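Local coordinates for protein laminin subunit ALPHA-1 (Mus musculus, PDB 2JD4) that forms part of the laminin-111 heterotrimer of basement membranes, its terminal LG4-5 domain pair probably anchoring laminin to cell-surface receptors, at residues P35-V41 with V174-L179. The protein carries 4 engineered substitutions. Residues are numbered along the deposited sequence; the frame is centred on the assembly and turned at random.
Engineered in segment 35-41: Gln37 (natural residue Asn).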
ATOM      1  N   PRO A  35     -12.451  11.784  19.271  1.00 20.10           N
ATOM      2  CA  PRO A  35     -12.506  12.362  20.617  1.00 21.03           C
ATOM      3  C   PRO A  35     -12.647  11.280  21.683  1.00 21.30           C
ATOM      4  O   PRO A  35     -13.299  10.269  21.451  1.00 18.44           O
ATOM      5  CB  PRO A  35     -13.765  13.247  20.580  1.00 22.66           C
ATOM      6  CG  PRO A  35     -14.183  13.286  19.120  1.00 28.06           C
ATOM      7  CD  PRO A  35     -13.725  11.978  18.565  1.00 22.94           C
ATOM      8  N   LEU A  36     -12.016  11.486  22.838  1.00 22.33           N
ATOM      9  CA  LEU A  36     -12.137  10.563  23.966  1.00 26.51           C
ATOM     10  C   LEU A  36     -12.778  11.419  25.056  1.00 32.04           C
ATOM     11  O   LEU A  36     -12.144  12.342  25.569  1.00 35.55           O
ATOM     12  CB  LEU A  36     -10.767  10.077  24.456  1.00 25.52           C
ATOM     13  CG  LEU A  36      -9.911   9.186  23.553  1.00 24.98           C
ATOM     14  CD1 LEU A  36      -8.618   8.832  24.278  1.00 29.69           C
ATOM     15  CD2 LEU A  36     -10.679   7.936  23.178  1.00 25.88           C
ATOM     16  N   GLN A  37     -14.024  11.132  25.416  1.00 34.92           N
ATOM     17  CA  GLN A  37     -14.691  11.943  26.429  1.00 36.56           C
ATOM     18  C   GLN A  37     -14.979  11.279  27.768  1.00 37.43           C
ATOM     19  O   GLN A  37     -14.733  11.873  28.819  1.00 38.38           O
ATOM     20  CB  GLN A  37     -16.002  12.508  25.875  1.00 39.62           C
ATOM     21  CG  GLN A  37     -15.857  13.291  24.583  1.00 44.69           C
ATOM     22  CD  GLN A  37     -16.246  12.476  23.363  1.00 46.58           C
ATOM     23  OE1 GLN A  37     -15.674  11.415  23.095  1.00 49.60           O
ATOM     24  NE2 GLN A  37     -17.229  12.969  22.613  1.00 42.41           N
ATOM     25  N   GLN A  38     -15.498  10.058  27.750  1.00 36.85           N
ATOM     26  CA  GLN A  38     -15.835   9.397  29.007  1.00 38.05           C
ATOM     27  C   GLN A  38     -14.749   8.493  29.567  1.00 37.70           C
ATOM     28  O   GLN A  38     -14.838   8.038  30.710  1.00 37.88           O
ATOM     29  CB  GLN A  38     -17.124   8.590  28.848  1.00 42.04           C
ATOM     30  CG  GLN A  38     -16.977   7.319  28.037  1.00 48.50           C
ATOM     31  CD  GLN A  38     -18.228   6.462  28.077  1.00 51.48           C
ATOM     32  OE1 GLN A  38     -19.290   6.868  27.600  1.00 50.45           O
ATOM     33  NE2 GLN A  38     -18.111   5.270  28.658  1.00 54.35           N
ATOM     34  N   SER A  39     -13.716   8.245  28.773  1.00 34.69           N
ATOM     35  CA  SER A  39     -12.643   7.372  29.206  1.00 34.81           C
ATOM     36  C   SER A  39     -11.637   8.015  30.150  1.00 32.66           C
ATOM     37  O   SER A  39     -11.221   9.151  29.950  1.00 34.17           O
ATOM     38  CB  SER A  39     -11.900   6.818  27.984  1.00 37.64           C
ATOM     39  OG  SER A  39     -12.757   6.029  27.174  1.00 42.65           O
ATOM     40  N   ASP A  40     -11.276   7.283  31.200  1.00 29.46           N
ATOM     41  CA  ASP A  40     -10.258   7.729  32.145  1.00 29.12           C
ATOM     42  C   ASP A  40      -9.186   6.657  31.972  1.00 24.76           C
ATOM     43  O   ASP A  40      -9.268   5.593  32.575  1.00 23.41           O
ATOM     44  CB  ASP A  40     -10.760   7.711  33.589  1.00 30.30           C
ATOM     45  CG  ASP A  40      -9.738   8.289  34.563  1.00 36.54           C
ATOM     46  OD1 ASP A  40      -8.538   8.335  34.211  1.00 33.47           O
ATOM     47  OD2 ASP A  40     -10.124   8.690  35.677  1.00 39.85           O
ATOM     48  N   VAL A  41      -8.192   6.932  31.137  1.00 24.95           N
ATOM     49  CA  VAL A  41      -7.150   5.945  30.861  1.00 26.21           C
ATOM     50  C   VAL A  41      -5.914   5.998  31.753  1.00 28.92           C
ATOM     51  O   VAL A  41      -4.972   5.228  31.553  1.00 25.96           O
ATOM     52  CB  VAL A  41      -6.687   6.052  29.396  1.00 25.78           C
ATOM     53  CG1 VAL A  41      -7.894   5.963  28.463  1.00 24.96           C
ATOM     54  CG2 VAL A  41      -5.947   7.359  29.179  1.00 19.13           C
ATOM     55  N   VAL A 174     -13.044   1.662  23.693  1.00 20.03           N
ATOM     56  CA  VAL A 174     -12.024   2.074  24.650  1.00 17.46           C
ATOM     57  C   VAL A 174     -12.690   1.994  26.027  1.00 22.14           C
ATOM     58  O   VAL A 174     -13.719   2.629  26.256  1.00 20.65           O
ATOM     59  CB  VAL A 174     -11.540   3.514  24.390  1.00 19.10           C
ATOM     60  CG1 VAL A 174     -10.591   3.946  25.496  1.00 21.79           C
ATOM     61  CG2 VAL A 174     -10.821   3.594  23.046  1.00 16.82           C
ATOM     62  N   ASN A 175     -12.121   1.191  26.926  1.00 19.46           N
ATOM     63  CA  ASN A 175     -12.684   1.014  28.264  1.00 23.07           C
ATOM     64  C   ASN A 175     -14.199   0.755  28.252  1.00 24.47           C
ATOM     65  O   ASN A 175     -14.966   1.407  28.974  1.00 22.39           O
ATOM     66  CB  ASN A 175     -12.353   2.232  29.148  1.00 21.11           C
ATOM     67  CG  ASN A 175     -10.867   2.330  29.468  1.00 28.93           C
ATOM     68  OD1 ASN A 175     -10.051   1.624  28.872  1.00 27.98           O
ATOM     69  ND2 ASN A 175     -10.507   3.213  30.405  1.00 23.32           N
ATOM     70  N   GLY A 176     -14.622  -0.192  27.419  1.00 26.17           N
ATOM     71  CA  GLY A 176     -16.029  -0.553  27.346  1.00 26.75           C
ATOM     72  C   GLY A 176     -16.966   0.326  26.538  1.00 28.10           C
ATOM     73  O   GLY A 176     -18.145  -0.012  26.380  1.00 27.24           O
ATOM     74  N   GLN A 177     -16.466   1.448  26.030  1.00 26.96           N
ATOM     75  CA  GLN A 177     -17.293   2.360  25.240  1.00 30.53           C
ATOM     76  C   GLN A 177     -16.958   2.300  23.757  1.00 30.92           C
ATOM     77  O   GLN A 177     -15.792   2.349  23.374  1.00 29.34           O
ATOM     78  CB  GLN A 177     -17.113   3.805  25.712  1.00 35.91           C
ATOM     79  CG  GLN A 177     -17.550   4.840  24.669  1.00 43.39           C
ATOM     80  CD  GLN A 177     -16.940   6.212  24.897  1.00 44.35           C
ATOM     81  OE1 GLN A 177     -15.773   6.330  25.274  1.00 51.85           O
ATOM     82  NE2 GLN A 177     -17.721   7.257  24.650  1.00 45.13           N
ATOM     83  N   GLN A 178     -17.987   2.210  22.923  1.00 27.89           N
ATOM     84  CA  GLN A 178     -17.777   2.175  21.483  1.00 31.05           C
ATOM     85  C   GLN A 178     -17.619   3.618  20.996  1.00 29.22           C
ATOM     86  O   GLN A 178     -18.462   4.465  21.273  1.00 30.54           O
ATOM     87  CB  GLN A 178     -18.973   1.499  20.797  1.00 35.00           C
ATOM     88  CG  GLN A 178     -18.906   1.488  19.274  1.00 41.95           C
ATOM     89  CD  GLN A 178     -19.999   0.636  18.644  1.00 48.45           C
ATOM     90  OE1 GLN A 178     -20.230   0.697  17.435  1.00 51.45           O
ATOM     91  NE2 GLN A 178     -20.673  -0.170  19.463  1.00 50.83           N
ATOM     92  N   LEU A 179     -16.528   3.904  20.291  1.00 26.44           N
ATOM     93  CA  LEU A 179     -16.285   5.253  19.775  1.00 26.45           C
ATOM     94  C   LEU A 179     -17.103   5.504  18.507  1.00 28.41           C
ATOM     95  O   LEU A 179     -17.288   4.604  17.686  1.00 27.65           O
ATOM     96  CB  LEU A 179     -14.790   5.441  19.484  1.00 28.73           C
ATOM     97  CG  LEU A 179     -13.900   6.136  20.527  1.00 34.53           C
ATOM     98  CD1 LEU A 179     -14.278   5.711  21.932  1.00 31.74           C
ATOM     99  CD2 LEU A 179     -12.435   5.823  20.236  1.00 33.24           C
TER
HETATM  100  O   HOH W   1     -13.663   7.985  25.739  1.00 27.66           O
HETATM  101  O   HOH W   2     -12.810   4.482  32.270  1.00 31.84           O
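Gln38 and Gln177 meet from opposing sides and lay their amide groups face over face, the two planes 25° apart and Gln38 CD 3.4 Å from Gln177 CD. The aliphatic parts share in the overlap: Gln38 CG sits 3.2 Å from Gln177 OE1, while Gln38 NE2 lies over Gln177 CB. With its CG anti to the backbone N (chi1 160°), the extended Gln177 chain carries its amide to the loop 35-41.

Polar links run through water. One water donates to Gln177 OE1 at 2.7 Å and also hydrogen-bonds Ser39 OG, 2.6 Å away, joining the buried serine to the strand side. A second water accepts from Asn175 ND2 (3.2 Å) and, weakly, from the backbone N of Asp40. The Asn175 amide is further fixed by Gln46 N at OD1 and Arg44 O at ND2, and the carboxylate of Asp40 forms a salt bridge with Arg42. A lysine in place of Gln177 has no flat amide or carbonyl oxygen, which would probably leave the Gln38 amide without its stacking partner and the first water without its acceptor.

Apolar contacts line the buried side. Leu36 CD2 meets Leu179 CD2 at 4.0 Å and lies near Val174 CG2, the two leucine side chains at a slant. Separately, the Val174 CG1 methyl packs against Ser39 OG at 3.4 Å.

Val174 to Gln177 form a type I' turn, closed by backbone bonds in both directions between its end residues; its two central residues, Asn175 and Gly176, both have positive phi. This tight beta hairpin links strands 167-174 and 177-178 and packs against the loop between strands 31-35 and 44-53, a connection between the two sheets of the laminin G beta sandwich.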